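PDB 4KZS: LPP20 lipofamily protein, which is of unknown function but is a secreted protein of Helicobacter pylori, possibly linked to the outer membrane and the Tol-Pal system. Local coordinates for residues K35-L40 and T75-L80; S45-S50 and I101-F106; V86-Q91 and Y95-R100. All blocks are in the same frame, centred on the assembly; numbering follows the deposited sequence.

In the fold
Helix 29-53 serves contacts 1 and 2, and strand 94-102 serves contacts 2 and 3, so that the three are linked through shared elements of a strand-helix-strand-strand unit. Contacts 1 and 2 are partly buried, small and without a hydrogen bond across them: in the first, one leucine meets a leucine and another an aspartate; in the second, one valine meets a phenylalanine and another a glutamine. Their centres lie about 11 Å apart, and Leu80 of contact 1 packs on Phe106 of contact 2. Contact 3, at the surface, is much larger and depends on main-chain hydrogen bonds. It also meets contact 1, where Leu40 touches Val99 on the helix-facing side of the sheet.

Contact 1. Residues K35-L40 and T75-L80; sequences KALADL and TDDLEL
A nearly straight bond of 2.7 Å from Asp76 N to Glu79 OE1 (172° at the hydrogen) closes the turn that presents Asp77 and Leu80 to Leu37 and Leu40 of the helix. The donor meets the carboxylate oxygen nearly end-on, in line with its C-O bond. A main-chain bond from Leu80 N to Asp77 O, 2.8 Å long, tightens the same short 3-10 segment, 77-79. Across the contact itself no hydrogen bond forms. Leu37 has CG opposite its carbonyl carbon (chi1 -79°), and its CD1 reaches to 4.2 Å from Asp77 OD2, the two side chains crossing at about a right angle. This is a loose touch of a methyl on a carboxylate oxygen. The purely apolar part is Leu40 CD2 against Leu80 CD1 at 4.4 Å, a branch-end meeting in which Leu80 points at the helix while Leu40 approaches by its end. The loop is therefore only lightly packed on helix 29-53. Val41, one turn on from Leu37, receives both Asp77 and Leu80. Leu80 also meets Phe106 of helix 103-121, and Leu40 meets Val99 of strand 94-102, which sets the contact where helix 29-53, strand 94-102 and helix 103-121 come together.

Contact 2. Residues S45-S50 and I101-F106; sequences SVVVNS and INQNLF
Val48 and Phe106 supply the apolar part of this contact: CG2 of the valine comes to 4.2 Å from CE1 of the ring, approaching it obliquely. Phe106 holds CG anti to its backbone N (chi1 165°), which sends the ring out from the first turn of its helix toward helix 29-53. On Val48 it is the branch beside the backbone N that does the touching. The ring is buried, and Ile44 packs on it as well, while Val48 also meets Ile153 and Tyr157 of helix 135-157.

A second touch is of mixed character. Gln103 stretches its chain beyond CG (chi2 -172°) and brings NE2 to 3.8 Å from Val47 CG1, an amide nitrogen beside a methyl with no hydrogen bond between them. Both residues also lean on Leu20 of strand 19-26. The main chains stay well apart, and even the closest pair of CA atoms, those of Val47 and Gln103, is separated by 10.2 Å, so side chains alone span the gap.

The junction of strand 94-102 and helix 103-121 is a worked example of N-capping. Asn102, the last residue of the strand, occupies the N-cap, and its OD1 accepts from Leu105 N at 2.8 Å. The donor sits 20° out of the plane of the side-chain carbonyl. Helical bonding follows at once, with Phe106 N to Asn102 O at 2.9 Å.

Polar bonds on helix 29-53 turn elsewhere: Ser45 OG receives Thr75 N and Asn49 OD1 receives Leu73 N, tying the loop ahead of Leu80 to the helix. In the segment's own main chain, Asn49 N bonds to Ser45 O at 2.7 Å.

Contact 3. Residues V86-Q91 and Y95-R100; sequences VNQEVQ and YYTRVR
The antiparallel hairpin of strands 84-91 and 94-102 carries a classic beta bulge, in which Val86 and Asn87 together stand opposite Arg98. Two donors therefore share Arg98 O. Val86 N is the nearer, at 2.7 Å, and Asn87 N lies at 3.3 Å; both come from the same face of the carbonyl plane. Asn87 O is satisfied in return by Arg98 N at 3.0 Å. Beyond the bulge the pairing is regular: Glu89 and Tyr96 exchange two bonds, Glu89 N to Tyr96 O at 3.1 Å and Tyr96 N to Glu89 O at 2.8 Å. Gln88 with Thr97 lies between the two hydrogen-bonded pairs and Val90 with Tyr95 after them, both non-hydrogen-bonded.

The polar side chains look partly outside the hairpin. Thr97 OG1 bonds to Ser32 OG of helix 29-53, while Arg100 makes a salt bridge through NE to Glu84 and a hydrogen bond through NH1 to Tyr21 OH. Arg98 lies alongside Asn87, but a bond from NH1 to Asn87 OD1 is doubtful. With CG anti to its backbone N (chi1 169°), the Tyr96 ring is laid along its strand toward Arg98, and Asn87 CB meets its edge in plane, 3.9 Å from Tyr96 CE2.

Contact 1. Residues K35-L40 and T75-L80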
loop_
_atom_site.group_PDB
_atom_site.type_symbol
_atom_site.label_atom_id
_atom_site.label_comp_id
_atom_site.label_asym_id
_atom_site.label_seq_id
_atom_site.Cartn_x
_atom_site.Cartn_y
_atom_site.Cartn_z
ATOM N N LYS A 35 -24.487 -5.512 -7.987
ATOM C CA LYS A 35 -24.443 -4.721 -9.252
ATOM C C LYS A 35 -24.892 -3.302 -8.843
ATOM O O LYS A 35 -24.348 -2.331 -9.338
ATOM C CB LYS A 35 -25.226 -5.372 -10.455
ATOM C CG LYS A 35 -25.226 -4.659 -11.858
ATOM C CD LYS A 35 -26.465 -4.967 -12.811
ATOM C CE LYS A 35 -26.805 -3.894 -13.916
ATOM N NZ LYS A 35 -28.081 -3.912 -14.760
ATOM N N ALA A 36 -25.803 -3.178 -7.874
ATOM C CA ALA A 36 -26.328 -1.860 -7.535
ATOM C C ALA A 36 -25.282 -1.006 -6.767
ATOM O O ALA A 36 -25.158 0.181 -7.035
ATOM C CB ALA A 36 -27.623 -2.007 -6.767
ATOM N N LEU A 37 -24.512 -1.582 -5.838
ATOM C CA LEU A 37 -23.422 -0.806 -5.188
ATOM C C LEU A 37 -22.402 -0.356 -6.195
ATOM O O LEU A 37 -21.967 0.811 -6.211
ATOM C CB LEU A 37 -22.599 -1.635 -4.222
ATOM C CG LEU A 37 -23.034 -1.977 -2.821
ATOM C CD1 LEU A 37 -21.730 -2.197 -2.068
ATOM C CD2 LEU A 37 -23.838 -0.831 -2.236
ATOM N N ALA A 38 -21.930 -1.318 -6.988
ATOM C CA ALA A 38 -20.944 -1.004 -7.993
ATOM C C ALA A 38 -21.466 0.211 -8.720
ATOM O O ALA A 38 -20.798 1.249 -8.793
ATOM C CB ALA A 38 -20.794 -2.159 -8.931
ATOM N N ASP A 39 -22.719 0.127 -9.162
ATOM C CA ASP A 39 -23.249 1.189 -9.965
ATOM C C ASP A 39 -23.333 2.474 -9.172
ATOM O O ASP A 39 -23.175 3.572 -9.715
ATOM C CB ASP A 39 -24.573 0.805 -10.589
ATOM C CG ASP A 39 -25.181 1.935 -11.342
ATOM O OD1 ASP A 39 -24.509 2.489 -12.251
ATOM O OD2 ASP A 39 -26.316 2.301 -10.994
ATOM N N LEU A 40 -23.534 2.330 -7.872
ATOM C CA LEU A 40 -23.578 3.494 -6.967
ATOM C C LEU A 40 -22.197 4.140 -6.774
ATOM O O LEU A 40 -22.108 5.393 -6.835
ATOM C CB LEU A 40 -24.197 3.104 -5.602
ATOM C CG LEU A 40 -23.846 4.061 -4.490
ATOM C CD1 LEU A 40 -24.294 5.445 -4.872
ATOM C CD2 LEU A 40 -24.639 3.652 -3.299
ATOM N N THR A 75 -13.562 5.619 -7.152
ATOM C CA THR A 75 -13.719 5.129 -5.793
ATOM C C THR A 75 -14.126 3.663 -5.885
ATOM O O THR A 75 -14.409 3.182 -6.963
ATOM C CB THR A 75 -14.687 5.988 -4.934
ATOM O OG1 THR A 75 -15.967 6.014 -5.536
ATOM C CG2 THR A 75 -14.259 7.440 -4.816
ATOM N N ASP A 76 -14.065 2.930 -4.783
ATOM C CA ASP A 76 -14.653 1.596 -4.719
ATOM C C ASP A 76 -15.228 1.322 -3.310
ATOM O O ASP A 76 -15.133 2.191 -2.443
ATOM C CB ASP A 76 -13.618 0.573 -5.120
ATOM C CG ASP A 76 -12.325 0.763 -4.391
ATOM O OD1 ASP A 76 -12.381 0.853 -3.147
ATOM O OD2 ASP A 76 -11.264 0.818 -5.055
ATOM N N ASP A 77 -15.817 0.142 -3.078
ATOM C CA ASP A 77 -16.560 -0.151 -1.813
ATOM C C ASP A 77 -15.790 0.182 -0.558
ATOM O O ASP A 77 -16.356 0.611 0.434
ATOM C CB ASP A 77 -16.898 -1.624 -1.681
ATOM C CG ASP A 77 -17.494 -2.201 -2.922
ATOM O OD1 ASP A 77 -17.632 -1.486 -3.940
ATOM O OD2 ASP A 77 -17.841 -3.399 -2.877
ATOM N N LEU A 78 -14.492 -0.091 -0.582
ATOM C CA LEU A 78 -13.604 0.317 0.478
ATOM C C LEU A 78 -14.041 1.661 1.040
ATOM O O LEU A 78 -13.929 1.888 2.260
ATOM C CB LEU A 78 -12.175 0.482 -0.078
ATOM C CG LEU A 78 -11.269 -0.741 -0.123
ATOM C CD1 LEU A 78 -11.976 -1.965 -0.715
ATOM C CD2 LEU A 78 -9.974 -0.390 -0.853
ATOM N N GLU A 79 -14.504 2.540 0.134
ATOM C CA GLU A 79 -14.846 3.930 0.450
ATOM C C GLU A 79 -16.180 4.194 1.114
ATOM O O GLU A 79 -16.419 5.289 1.621
ATOM C CB GLU A 79 -14.754 4.790 -0.791
ATOM C CG GLU A 79 -13.351 5.294 -1.022
ATOM C CD GLU A 79 -12.449 4.205 -1.495
ATOM O OE1 GLU A 79 -12.646 3.783 -2.652
ATOM O OE2 GLU A 79 -11.561 3.781 -0.711
ATOM N N LEU A 80 -17.056 3.207 1.102
ATOM C CA LEU A 80 -18.373 3.320 1.680
ATOM C C LEU A 80 -18.517 2.367 2.818
ATOM O O LEU A 80 -17.638 1.527 3.013
ATOM C CB LEU A 80 -19.358 2.791 0.649
ATOM C CG LEU A 80 -19.520 3.408 -0.715
ATOM C CD1 LEU A 80 -20.834 2.858 -1.264
ATOM C CD2 LEU A 80 -19.529 4.919 -0.554
#

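Contact 2. Residues S45-S50 and I101-F106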
loop_
_atom_site.group_PDB
_atom_site.type_symbol
_atom_site.label_atom_id
_atom_site.label_comp_id
_atom_site.label_asym_id
_atom_site.label_seq_id
_atom_site.Cartn_x
_atom_site.Cartn_y
_atom_site.Cartn_z
ATOM N N SER A 45 -18.255 8.278 -8.150
ATOM C CA SER A 45 -16.958 8.681 -8.716
ATOM C C SER A 45 -17.180 9.901 -9.617
ATOM O O SER A 45 -16.620 10.976 -9.351
ATOM C CB SER A 45 -16.307 7.560 -9.488
ATOM O OG SER A 45 -15.861 6.520 -8.640
ATOM N N VAL A 46 -18.050 9.748 -10.631
ATOM C CA VAL A 46 -18.463 10.849 -11.545
ATOM C C VAL A 46 -18.751 12.179 -10.859
ATOM O O VAL A 46 -18.023 13.138 -11.058
ATOM C CB VAL A 46 -19.690 10.454 -12.417
ATOM C CG1 VAL A 46 -20.336 11.673 -13.072
ATOM C CG2 VAL A 46 -19.316 9.389 -13.444
ATOM N N VAL A 47 -19.805 12.241 -10.055
ATOM C CA VAL A 47 -20.113 13.466 -9.287
ATOM C C VAL A 47 -18.884 14.028 -8.573
ATOM O O VAL A 47 -18.737 15.227 -8.429
ATOM C CB VAL A 47 -21.281 13.218 -8.261
ATOM C CG1 VAL A 47 -21.162 14.050 -6.997
ATOM C CG2 VAL A 47 -22.626 13.493 -8.894
ATOM N N VAL A 48 -18.008 13.152 -8.117
ATOM C CA VAL A 48 -16.855 13.578 -7.346
ATOM C C VAL A 48 -15.758 14.113 -8.266
ATOM O O VAL A 48 -15.266 15.233 -8.063
ATOM C CB VAL A 48 -16.359 12.424 -6.463
ATOM C CG1 VAL A 48 -14.982 12.671 -5.944
ATOM C CG2 VAL A 48 -17.286 12.269 -5.295
ATOM N N ASN A 49 -15.395 13.329 -9.285
ATOM C CA ASN A 49 -14.345 13.735 -10.220
ATOM C C ASN A 49 -14.648 15.077 -10.860
ATOM O O ASN A 49 -13.764 15.913 -11.014
ATOM C CB ASN A 49 -14.119 12.676 -11.278
ATOM C CG ASN A 49 -13.468 11.386 -10.721
ATOM O OD1 ASN A 49 -12.275 11.354 -10.358
ATOM N ND2 ASN A 49 -14.251 10.307 -10.678
ATOM N N SER A 50 -15.910 15.316 -11.181
ATOM C CA SER A 50 -16.296 16.580 -11.808
ATOM C C SER A 50 -16.519 17.692 -10.787
ATOM O O SER A 50 -17.036 18.756 -11.120
ATOM C CB SER A 50 -17.550 16.391 -12.675
ATOM O OG SER A 50 -18.732 16.513 -11.903
ATOM N N ILE A 101 -27.283 6.842 -1.094
ATOM C CA ILE A 101 -26.552 7.275 0.093
ATOM C C ILE A 101 -26.547 8.737 0.112
ATOM O O ILE A 101 -26.441 9.363 -0.940
ATOM C CB ILE A 101 -25.094 6.824 0.078
ATOM C CG1 ILE A 101 -24.444 7.134 1.418
ATOM C CG2 ILE A 101 -24.307 7.444 -1.101
ATOM C CD1 ILE A 101 -23.195 6.291 1.700
ATOM N N ASN A 102 -26.686 9.266 1.321
ATOM C CA ASN A 102 -26.630 10.683 1.609
ATOM C C ASN A 102 -25.268 11.267 1.238
ATOM O O ASN A 102 -24.245 10.777 1.647
ATOM C CB ASN A 102 -26.860 10.845 3.092
ATOM C CG ASN A 102 -26.899 12.284 3.496
ATOM O OD1 ASN A 102 -25.859 12.911 3.690
ATOM N ND2 ASN A 102 -28.097 12.822 3.630
ATOM N N GLN A 103 -25.239 12.304 0.448
ATOM C CA GLN A 103 -23.962 12.886 0.091
ATOM C C GLN A 103 -23.139 13.256 1.284
ATOM O O GLN A 103 -21.925 12.984 1.304
ATOM C CB GLN A 103 -24.132 14.080 -0.818
ATOM C CG GLN A 103 -24.255 13.626 -2.250
ATOM C CD GLN A 103 -24.231 14.770 -3.229
ATOM O OE1 GLN A 103 -25.252 15.445 -3.444
ATOM N NE2 GLN A 103 -23.061 14.998 -3.836
ATOM N N ASN A 104 -23.770 13.834 2.296
ATOM C CA ASN A 104 -23.001 14.229 3.464
ATOM C C ASN A 104 -22.489 13.036 4.286
ATOM O O ASN A 104 -21.336 13.016 4.718
ATOM C CB ASN A 104 -23.733 15.299 4.285
ATOM C CG ASN A 104 -23.888 16.613 3.502
ATOM O OD1 ASN A 104 -22.936 17.080 2.850
ATOM N ND2 ASN A 104 -25.097 17.207 3.542
ATOM N N LEU A 105 -23.325 12.032 4.486
ATOM C CA LEU A 105 -22.850 10.826 5.131
ATOM C C LEU A 105 -21.745 10.151 4.317
ATOM O O LEU A 105 -20.856 9.481 4.872
ATOM C CB LEU A 105 -24.000 9.845 5.284
ATOM C CG LEU A 105 -24.730 10.087 6.612
ATOM C CD1 LEU A 105 -25.930 9.178 6.725
ATOM C CD2 LEU A 105 -23.694 9.713 7.678
ATOM N N PHE A 106 -21.776 10.335 3.004
ATOM C CA PHE A 106 -20.757 9.764 2.212
ATOM C C PHE A 106 -19.454 10.476 2.529
ATOM O O PHE A 106 -18.457 9.811 2.697
ATOM C CB PHE A 106 -21.069 9.882 0.720
ATOM C CG PHE A 106 -19.879 9.629 -0.129
ATOM C CD1 PHE A 106 -19.275 10.661 -0.813
ATOM C CD2 PHE A 106 -19.339 8.362 -0.220
ATOM C CE1 PHE A 106 -18.137 10.435 -1.642
ATOM C CE2 PHE A 106 -18.205 8.120 -1.007
ATOM C CZ PHE A 106 -17.571 9.180 -1.702
#

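Contact 3. Residues V86-Q91 and Y95-R100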
loop_
_atom_site.group_PDB
_atom_site.type_symbol
_atom_site.label_atom_id
_atom_site.label_comp_id
_atom_site.label_asym_id
_atom_site.label_seq_id
_atom_site.Cartn_x
_atom_site.Cartn_y
_atom_site.Cartn_z
ATOM N N VAL A 86 -33.373 1.082 -1.496
ATOM C CA VAL A 86 -34.594 1.801 -1.799
ATOM C C VAL A 86 -35.580 0.945 -2.579
ATOM O O VAL A 86 -36.761 1.187 -2.502
ATOM C CB VAL A 86 -34.300 3.127 -2.504
ATOM C CG1 VAL A 86 -35.568 3.734 -3.100
ATOM C CG2 VAL A 86 -33.735 4.099 -1.495
ATOM N N ASN A 87 -35.120 -0.031 -3.350
ATOM C CA ASN A 87 -36.056 -0.891 -4.041
ATOM C C ASN A 87 -35.508 -2.272 -4.122
ATOM O O ASN A 87 -34.289 -2.456 -4.236
ATOM C CB ASN A 87 -36.353 -0.382 -5.458
ATOM C CG ASN A 87 -37.029 0.995 -5.461
ATOM O OD1 ASN A 87 -36.382 2.056 -5.628
ATOM N ND2 ASN A 87 -38.309 0.997 -5.224
ATOM N N GLN A 88 -36.416 -3.240 -4.072
ATOM C CA GLN A 88 -36.072 -4.618 -4.338
ATOM C C GLN A 88 -37.270 -5.314 -4.960
ATOM O O GLN A 88 -38.332 -5.400 -4.369
ATOM C CB GLN A 88 -35.668 -5.283 -3.040
ATOM C CG GLN A 88 -34.344 -6.016 -3.099
ATOM C CD GLN A 88 -33.718 -6.229 -1.737
ATOM O OE1 GLN A 88 -32.531 -6.605 -1.656
ATOM N NE2 GLN A 88 -34.495 -5.999 -0.656
ATOM N N GLU A 89 -37.103 -5.774 -6.186
ATOM C CA GLU A 89 -38.144 -6.460 -6.923
ATOM C C GLU A 89 -37.479 -7.686 -7.469
ATOM O O GLU A 89 -36.249 -7.713 -7.669
ATOM C CB GLU A 89 -38.598 -5.661 -8.153
ATOM C CG GLU A 89 -38.856 -4.190 -7.958
ATOM C CD GLU A 89 -40.136 -3.953 -7.221
ATOM O OE1 GLU A 89 -41.154 -4.549 -7.625
ATOM O OE2 GLU A 89 -40.123 -3.168 -6.249
ATOM N N VAL A 90 -38.310 -8.674 -7.769
ATOM C CA VAL A 90 -37.887 -9.935 -8.314
ATOM C C VAL A 90 -39.046 -10.430 -9.155
ATOM O O VAL A 90 -40.196 -10.440 -8.722
ATOM C CB VAL A 90 -37.663 -10.978 -7.209
ATOM C CG1 VAL A 90 -37.056 -12.241 -7.806
ATOM C CG2 VAL A 90 -36.819 -10.430 -6.053
ATOM N N GLN A 91 -38.745 -10.867 -10.361
ATOM C CA GLN A 91 -39.783 -11.331 -11.214
ATOM C C GLN A 91 -39.174 -12.199 -12.266
ATOM O O GLN A 91 -38.123 -11.862 -12.852
ATOM C CB GLN A 91 -40.463 -10.146 -11.872
ATOM C CG GLN A 91 -41.876 -10.449 -12.190
ATOM C CD GLN A 91 -42.629 -10.752 -10.939
ATOM O OE1 GLN A 91 -42.962 -9.846 -10.175
ATOM N NE2 GLN A 91 -42.911 -12.032 -10.711
ATOM N N TYR A 95 -33.635 -10.265 -10.461
ATOM C CA TYR A 95 -33.753 -9.424 -9.288
ATOM C C TYR A 95 -33.284 -8.018 -9.617
ATOM O O TYR A 95 -32.430 -7.806 -10.522
ATOM C CB TYR A 95 -32.949 -10.017 -8.152
ATOM C CG TYR A 95 -33.333 -11.438 -7.854
ATOM C CD1 TYR A 95 -33.076 -12.476 -8.773
ATOM C CD2 TYR A 95 -33.962 -11.757 -6.641
ATOM C CE1 TYR A 95 -33.459 -13.792 -8.487
ATOM C CE2 TYR A 95 -34.347 -13.060 -6.338
ATOM C CZ TYR A 95 -34.093 -14.064 -7.255
ATOM O OH TYR A 95 -34.499 -15.322 -6.896
ATOM N N TYR A 96 -33.854 -7.060 -8.900
ATOM C CA TYR A 96 -33.485 -5.670 -9.084
ATOM C C TYR A 96 -33.315 -5.102 -7.700
ATOM O O TYR A 96 -34.093 -5.418 -6.777
ATOM C CB TYR A 96 -34.596 -4.919 -9.843
ATOM C CG TYR A 96 -34.446 -3.409 -9.879
ATOM C CD1 TYR A 96 -33.749 -2.780 -10.896
ATOM C CD2 TYR A 96 -35.042 -2.601 -8.905
ATOM C CE1 TYR A 96 -33.633 -1.392 -10.931
ATOM C CE2 TYR A 96 -34.934 -1.213 -8.951
ATOM C CZ TYR A 96 -34.227 -0.638 -9.960
ATOM O OH TYR A 96 -34.119 0.701 -9.985
ATOM N N THR A 97 -32.303 -4.255 -7.553
ATOM C CA THR A 97 -31.987 -3.588 -6.278
ATOM C C THR A 97 -31.627 -2.142 -6.632
ATOM O O THR A 97 -30.930 -1.846 -7.663
ATOM C CB THR A 97 -30.802 -4.274 -5.559
ATOM O OG1 THR A 97 -31.119 -5.648 -5.284
ATOM C CG2 THR A 97 -30.505 -3.634 -4.232
ATOM N N ARG A 98 -32.128 -1.214 -5.834
ATOM C CA ARG A 98 -31.643 0.134 -6.004
ATOM C C ARG A 98 -31.237 0.682 -4.624
ATOM O O ARG A 98 -31.880 0.382 -3.638
ATOM C CB ARG A 98 -32.740 0.928 -6.655
ATOM C CG ARG A 98 -32.469 2.404 -6.819
ATOM C CD ARG A 98 -33.840 3.007 -6.549
ATOM N NE ARG A 98 -34.100 4.004 -7.538
ATOM C CZ ARG A 98 -35.102 4.847 -7.496
ATOM N NH1 ARG A 98 -36.017 4.784 -6.540
ATOM N NH2 ARG A 98 -35.191 5.721 -8.461
ATOM N N VAL A 99 -30.157 1.451 -4.577
ATOM C CA VAL A 99 -29.529 1.857 -3.347
ATOM C C VAL A 99 -29.209 3.295 -3.493
ATOM O O VAL A 99 -29.171 3.811 -4.584
ATOM C CB VAL A 99 -28.191 1.159 -3.084
ATOM C CG1 VAL A 99 -28.390 -0.315 -2.913
ATOM C CG2 VAL A 99 -27.281 1.335 -4.260
ATOM N N ARG A 100 -29.060 3.968 -2.362
ATOM C CA ARG A 100 -28.675 5.358 -2.347
ATOM C C ARG A 100 -27.899 5.668 -1.099
ATOM O O ARG A 100 -27.855 4.860 -0.127
ATOM C CB ARG A 100 -29.905 6.218 -2.391
ATOM C CG ARG A 100 -30.779 6.063 -1.169
ATOM C CD ARG A 100 -31.937 7.021 -1.278
ATOM N NE ARG A 100 -32.658 7.129 -0.009
ATOM C CZ ARG A 100 -33.557 8.088 0.247
ATOM N NH1 ARG A 100 -33.876 8.995 -0.667
ATOM N NH2 ARG A 100 -34.159 8.133 1.402
#